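Local atomic coordinates of lipoprotein, putative (Bacillus anthracis, PDB entry 4O4A), a protein that is of unknown function, a putative lipoprotein of a family still uncharacterised that may bind lipid. Residues 42-47 / 63-68; 51-56 / 72-77. One frame throughout, in Å; residues are numbered along the deposited sequence.

Interaction 1 of 2, residues 42-47 / 63-68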
loop_
_atom_site.group_PDB
_atom_site.type_symbol
_atom_site.label_atom_id
_atom_site.label_comp_id
_atom_site.label_asym_id
_atom_site.label_seq_id
_atom_site.Cartn_x
_atom_site.Cartn_y
_atom_site.Cartn_z
ATOM N N LEU B 42 -2.154 2.720 22.761
ATOM C CA LEU B 42 -2.957 2.563 23.957
ATOM C C LEU B 42 -3.672 3.871 24.255
ATOM O O LEU B 42 -3.102 4.964 24.113
ATOM C CB LEU B 42 -2.088 2.198 25.150
ATOM C CG LEU B 42 -1.383 0.861 25.077
ATOM C CD1 LEU B 42 -0.377 0.738 26.205
ATOM C CD2 LEU B 42 -2.376 -0.275 25.130
ATOM N N ILE B 43 -4.917 3.760 24.682
ATOM C CA ILE B 43 -5.686 4.929 25.008
ATOM C C ILE B 43 -6.433 4.740 26.316
ATOM O O ILE B 43 -7.045 3.701 26.559
ATOM C CB ILE B 43 -6.695 5.259 23.904
ATOM C CG1 ILE B 43 -5.979 5.455 22.563
ATOM C CG2 ILE B 43 -7.473 6.503 24.273
ATOM C CD1 ILE B 43 -6.883 5.786 21.389
ATOM N N VAL B 44 -6.359 5.766 27.156
ATOM C CA VAL B 44 -7.073 5.786 28.414
ATOM C C VAL B 44 -7.963 6.997 28.359
ATOM O O VAL B 44 -7.494 8.094 28.035
ATOM C CB VAL B 44 -6.138 5.948 29.614
ATOM C CG1 VAL B 44 -6.947 5.914 30.902
ATOM C CG2 VAL B 44 -5.100 4.845 29.636
ATOM N N VAL B 45 -9.242 6.823 28.637
ATOM C CA VAL B 45 -10.162 7.957 28.619
ATOM C C VAL B 45 -10.784 8.081 29.986
ATOM O O VAL B 45 -11.317 7.113 30.521
ATOM C CB VAL B 45 -11.256 7.803 27.572
ATOM C CG1 VAL B 45 -12.157 9.038 27.575
ATOM C CG2 VAL B 45 -10.647 7.601 26.199
ATOM N N TYR B 46 -10.708 9.279 30.543
ATOM C CA TYR B 46 -11.214 9.534 31.878
ATOM C C TYR B 46 -12.544 10.275 31.879
ATOM O O TYR B 46 -13.038 10.731 30.841
ATOM C CB TYR B 46 -10.191 10.373 32.653
ATOM C CG TYR B 46 -8.878 9.665 32.929
ATOM C CD1 TYR B 46 -7.893 9.595 31.960
ATOM C CD2 TYR B 46 -8.624 9.098 34.170
ATOM C CE1 TYR B 46 -6.696 8.952 32.211
ATOM C CE2 TYR B 46 -7.434 8.459 34.437
ATOM C CZ TYR B 46 -6.471 8.388 33.447
ATOM O OH TYR B 46 -5.273 7.770 33.718
ATOM N N ASN B 47 -13.115 10.372 33.073
ATOM C CA ASN B 47 -14.351 11.080 33.296
ATOM C C ASN B 47 -15.503 10.563 32.440
ATOM O O ASN B 47 -16.352 11.325 32.014
ATOM C CB ASN B 47 -14.136 12.566 33.049
ATOM C CG ASN B 47 -15.237 13.408 33.629
ATOM O OD1 ASN B 47 -15.777 13.101 34.693
ATOM N ND2 ASN B 47 -15.572 14.482 32.944
ATOM N N VAL B 63 -4.807 0.948 35.903
ATOM C CA VAL B 63 -5.434 1.012 34.603
ATOM C C VAL B 63 -5.288 -0.339 33.958
ATOM O O VAL B 63 -4.177 -0.816 33.765
ATOM C CB VAL B 63 -4.786 2.061 33.691
ATOM C CG1 VAL B 63 -5.351 1.952 32.280
ATOM C CG2 VAL B 63 -5.009 3.458 34.238
ATOM N N THR B 64 -6.417 -0.957 33.634
ATOM C CA THR B 64 -6.434 -2.254 32.983
ATOM C C THR B 64 -6.943 -2.067 31.587
ATOM O O THR B 64 -8.080 -1.651 31.390
ATOM C CB THR B 64 -7.357 -3.240 33.698
ATOM O OG1 THR B 64 -6.815 -3.547 34.984
ATOM C CG2 THR B 64 -7.468 -4.516 32.911
ATOM N N PHE B 65 -6.096 -2.346 30.610
ATOM C CA PHE B 65 -6.495 -2.202 29.232
ATOM C C PHE B 65 -7.252 -3.421 28.782
ATOM O O PHE B 65 -6.966 -4.531 29.191
ATOM C CB PHE B 65 -5.283 -1.982 28.314
ATOM C CG PHE B 65 -4.628 -0.645 28.491
ATOM C CD1 PHE B 65 -5.216 0.498 27.970
ATOM C CD2 PHE B 65 -3.424 -0.524 29.174
ATOM C CE1 PHE B 65 -4.627 1.744 28.134
ATOM C CE2 PHE B 65 -2.823 0.718 29.342
ATOM C CZ PHE B 65 -3.426 1.853 28.820
ATOM N N ALA B 66 -8.221 -3.200 27.916
ATOM C CA ALA B 66 -8.957 -4.281 27.336
ATOM C C ALA B 66 -8.074 -4.872 26.226
ATOM O O ALA B 66 -7.018 -4.325 25.891
ATOM C CB ALA B 66 -10.264 -3.769 26.766
ATOM N N ALA B 67 -8.525 -5.965 25.625
ATOM C CA ALA B 67 -7.767 -6.620 24.557
ATOM C C ALA B 67 -7.415 -5.696 23.379
ATOM O O ALA B 67 -6.407 -5.915 22.710
ATOM C CB ALA B 67 -8.523 -7.834 24.061
ATOM N N ASP B 68 -8.234 -4.672 23.128
ATOM C CA ASP B 68 -7.978 -3.745 22.018
ATOM C C ASP B 68 -7.088 -2.566 22.426
ATOM O O ASP B 68 -6.937 -1.615 21.664
ATOM C CB ASP B 68 -9.291 -3.220 21.414
ATOM C CG ASP B 68 -10.035 -2.269 22.343
ATOM O OD1 ASP B 68 -9.693 -2.193 23.549
ATOM O OD2 ASP B 68 -10.974 -1.595 21.865
#
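F65, with V63, packs against L42 and V44 in a buried apolar contact that joins the two mixed beta sheets of this fold. L42 and V44 lie on strand 40-45 of the four-stranded sheet. V63 lies at the end of strand 60-64 in the five-stranded sheet, and F65 follows just beyond it. The closest CA atoms, L42 CA and F65 CA, are 7.9 Å apart. Side chains occupy the space between. F65 reaches across it, with CG anti to its carbonyl carbon (chi1 -70°). Its ring is held on both faces. L42 CD2 sits over the centre of one face in a CH-pi contact, 4.0 Å from the ring centroid and only 8° off the normal. V63 CG1, two residues earlier in the chain, lies on the opposite face, shifted toward the rim. L42 CB adds a contact to F65 CZ at 3.9 Å. V44 bridges both partners through a single methyl. V44 CG2 approaches F65 CE1 obliquely at 3.5 Å, and it also meets V63 CG1 at 3.9 Å. The F65 side chain also touches Y32 and I34 of strand 30-35. I43 points its side chain the other way, onto K153, M154 and L157 of helix 149-166. Strand 40-45 thus has the F65 core on one side and the helix on the other. I43 still takes part through its backbone: I43 O lies at the ring edge, near its plane, 3.5 Å from F65 CE1.

Interaction 2 of 2, residues 51-56 / 72-77; sequences AELLPK and VTSTKN
The peptide carbonyl of E52 meets T73 and S74 in two different directions. T73 OG1 donates to E52 O at 2.6 Å from within the carbonyl plane, on a lone pair. S74 N donates to the same oxygen at 3.0 Å from above that plane, 48° out of it. The carbonyl of A51 is also approached from above: S74 OG donates to A51 O at 2.6 Å, 51° out of plane. A fourth bond runs the other way, from L54 N to T75 OG1 at 2.9 Å. One backbone-to-backbone bond and three hydroxyl-to-backbone bonds therefore tie two irregular loops. T73 OG1 serves both loops. It stands opposite the backbone N (chi1 -178°), donates to E52 O and accepts from T75 N at 3.0 Å. The second bond makes an ST turn within 72-77 and helps orient the hydroxyl toward E52 O. A51 CB rests on V72 CG1 at 3.7 Å. The L54 side chain crosses those of T73 and T75 at about a right angle, with L54 CD2 3.8 Å from T73 CB. This surface contact joins the loop after strand 70-72 to the loop before strand 56-57. T73 and T75 are bonded to V45, N47 and V48, at and beyond the end of strand 40-45. L54 packs on S61 and V63 of strand 60-64.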
loop_
_atom_site.group_PDB
_atom_site.type_symbol
_atom_site.label_atom_id
_atom_site.label_comp_id
_atom_site.label_asym_id
_atom_site.label_seq_id
_atom_site.Cartn_x
_atom_site.Cartn_y
_atom_site.Cartn_z
ATOM N N ALA B 51 -18.750 4.281 33.646
ATOM C CA ALA B 51 -17.572 3.428 33.613
ATOM C C ALA B 51 -17.086 3.155 35.026
ATOM O O ALA B 51 -17.439 3.859 35.970
ATOM C CB ALA B 51 -16.468 4.076 32.806
ATOM N N GLU B 52 -16.270 2.126 35.162
ATOM C CA GLU B 52 -15.743 1.774 36.456
ATOM C C GLU B 52 -14.670 2.765 36.856
ATOM O O GLU B 52 -14.036 3.386 36.014
ATOM C CB GLU B 52 -15.210 0.342 36.440
ATOM C CG GLU B 52 -16.286 -0.697 36.129
ATOM C CD GLU B 52 -17.454 -0.697 37.125
ATOM O OE1 GLU B 52 -17.201 -0.650 38.358
ATOM O OE2 GLU B 52 -18.630 -0.770 36.670
ATOM N N LEU B 53 -14.501 2.928 38.155
ATOM C CA LEU B 53 -13.521 3.830 38.702
ATOM C C LEU B 53 -12.226 3.039 38.729
ATOM O O LEU B 53 -12.248 1.807 38.725
ATOM C CB LEU B 53 -13.947 4.197 40.138
ATOM C CG LEU B 53 -13.759 5.602 40.670
ATOM C CD1 LEU B 53 -14.219 6.601 39.635
ATOM C CD2 LEU B 53 -14.510 5.812 41.982
ATOM N N LEU B 54 -11.086 3.715 38.726
ATOM C CA LEU B 54 -9.820 2.986 38.759
ATOM C C LEU B 54 -9.626 2.355 40.123
ATOM O O LEU B 54 -9.676 3.048 41.147
ATOM C CB LEU B 54 -8.641 3.895 38.418
ATOM C CG LEU B 54 -8.626 4.464 36.989
ATOM C CD1 LEU B 54 -7.390 5.327 36.781
ATOM C CD2 LEU B 54 -8.674 3.367 35.938
ATOM N N PRO B 55 -9.428 1.025 40.151
ATOM C CA PRO B 55 -9.176 0.367 41.429
ATOM C C PRO B 55 -7.878 0.886 42.024
ATOM O O PRO B 55 -7.051 1.448 41.301
ATOM C CB PRO B 55 -9.000 -1.105 41.049
ATOM C CG PRO B 55 -9.563 -1.246 39.686
ATOM C CD PRO B 55 -9.415 0.079 39.024
ATOM N N LYS B 56 -7.710 0.724 43.322
ATOM C CA LYS B 56 -6.488 1.157 43.981
ATOM C C LYS B 56 -5.762 0.029 44.656
ATOM O O LYS B 56 -6.374 -0.775 45.332
ATOM C CB LYS B 56 -6.740 2.259 45.005
ATOM C CG LYS B 56 -6.909 3.579 44.308
ATOM C CD LYS B 56 -6.931 4.742 45.268
ATOM C CE LYS B 56 -6.972 6.054 44.492
ATOM N NZ LYS B 56 -6.833 7.257 45.358
ATOM N N VAL B 72 -11.354 2.656 29.666
ATOM C CA VAL B 72 -12.349 3.673 29.903
ATOM C C VAL B 72 -12.647 3.711 31.380
ATOM O O VAL B 72 -12.868 2.675 31.970
ATOM C CB VAL B 72 -13.621 3.274 29.161
ATOM C CG1 VAL B 72 -14.763 4.216 29.472
ATOM C CG2 VAL B 72 -13.358 3.229 27.664
ATOM N N THR B 73 -12.643 4.888 31.989
ATOM C CA THR B 73 -12.929 4.980 33.420
ATOM C C THR B 73 -13.696 6.223 33.787
ATOM O O THR B 73 -13.646 7.237 33.088
ATOM C CB THR B 73 -11.644 4.974 34.281
ATOM O OG1 THR B 73 -11.989 5.018 35.678
ATOM C CG2 THR B 73 -10.761 6.168 33.940
ATOM N N SER B 74 -14.395 6.126 34.915
ATOM C CA SER B 74 -15.167 7.228 35.463
ATOM C C SER B 74 -14.308 8.070 36.408
ATOM O O SER B 74 -14.777 9.059 36.939
ATOM C CB SER B 74 -16.397 6.708 36.180
ATOM O OG SER B 74 -16.058 5.742 37.159
ATOM N N THR B 75 -13.057 7.673 36.636
ATOM C CA THR B 75 -12.162 8.463 37.468
ATOM C C THR B 75 -12.045 9.822 36.788
ATOM O O THR B 75 -11.806 9.879 35.600
ATOM C CB THR B 75 -10.792 7.781 37.615
ATOM O OG1 THR B 75 -10.955 6.540 38.322
ATOM C CG2 THR B 75 -9.822 8.669 38.372
ATOM N N LYS B 76 -12.240 10.904 37.545
ATOM C CA LYS B 76 -12.244 12.257 36.966
ATOM C C LYS B 76 -11.072 12.594 36.064
ATOM O O LYS B 76 -11.269 13.074 34.964
ATOM C CB LYS B 76 -12.513 13.368 38.012
ATOM C CG LYS B 76 -14.003 13.462 38.361
ATOM C CD LYS B 76 -14.470 14.730 39.084
ATOM C CE LYS B 76 -13.777 14.979 40.427
ATOM N NZ LYS B 76 -14.257 16.234 41.080
ATOM N N ASN B 77 -9.860 12.333 36.495
ATOM C CA ASN B 77 -8.723 12.659 35.649
ATOM C C ASN B 77 -7.517 11.823 36.008
ATOM O O ASN B 77 -7.528 11.088 37.006
ATOM C CB ASN B 77 -8.402 14.159 35.771
ATOM C CG ASN B 77 -7.596 14.695 34.601
ATOM O OD1 ASN B 77 -7.004 13.942 33.828
ATOM N ND2 ASN B 77 -7.621 16.006 34.429
#

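The two contacts have centres 10 Å apart and share one region of the fold. Their segments alternate along the chain: 42-47, 51-56, 63-68, 72-77. Interaction 1 is buried near the centre of the chain, while interaction 2 is at the surface, where loops leave the strands. They touch directly through two probable backbone hydrogen bonds, V45 O to T73 N at 3.0 Å and N47 N to T75 O at 2.9 Å. The first continues the parallel pairing of strands 40-45 and 70-72; the second lies beyond the strands, out of that register. L54 of interaction 2 also packs on Y46 and V63 of interaction 1. L54 thus ties the loops to the inter-sheet packing.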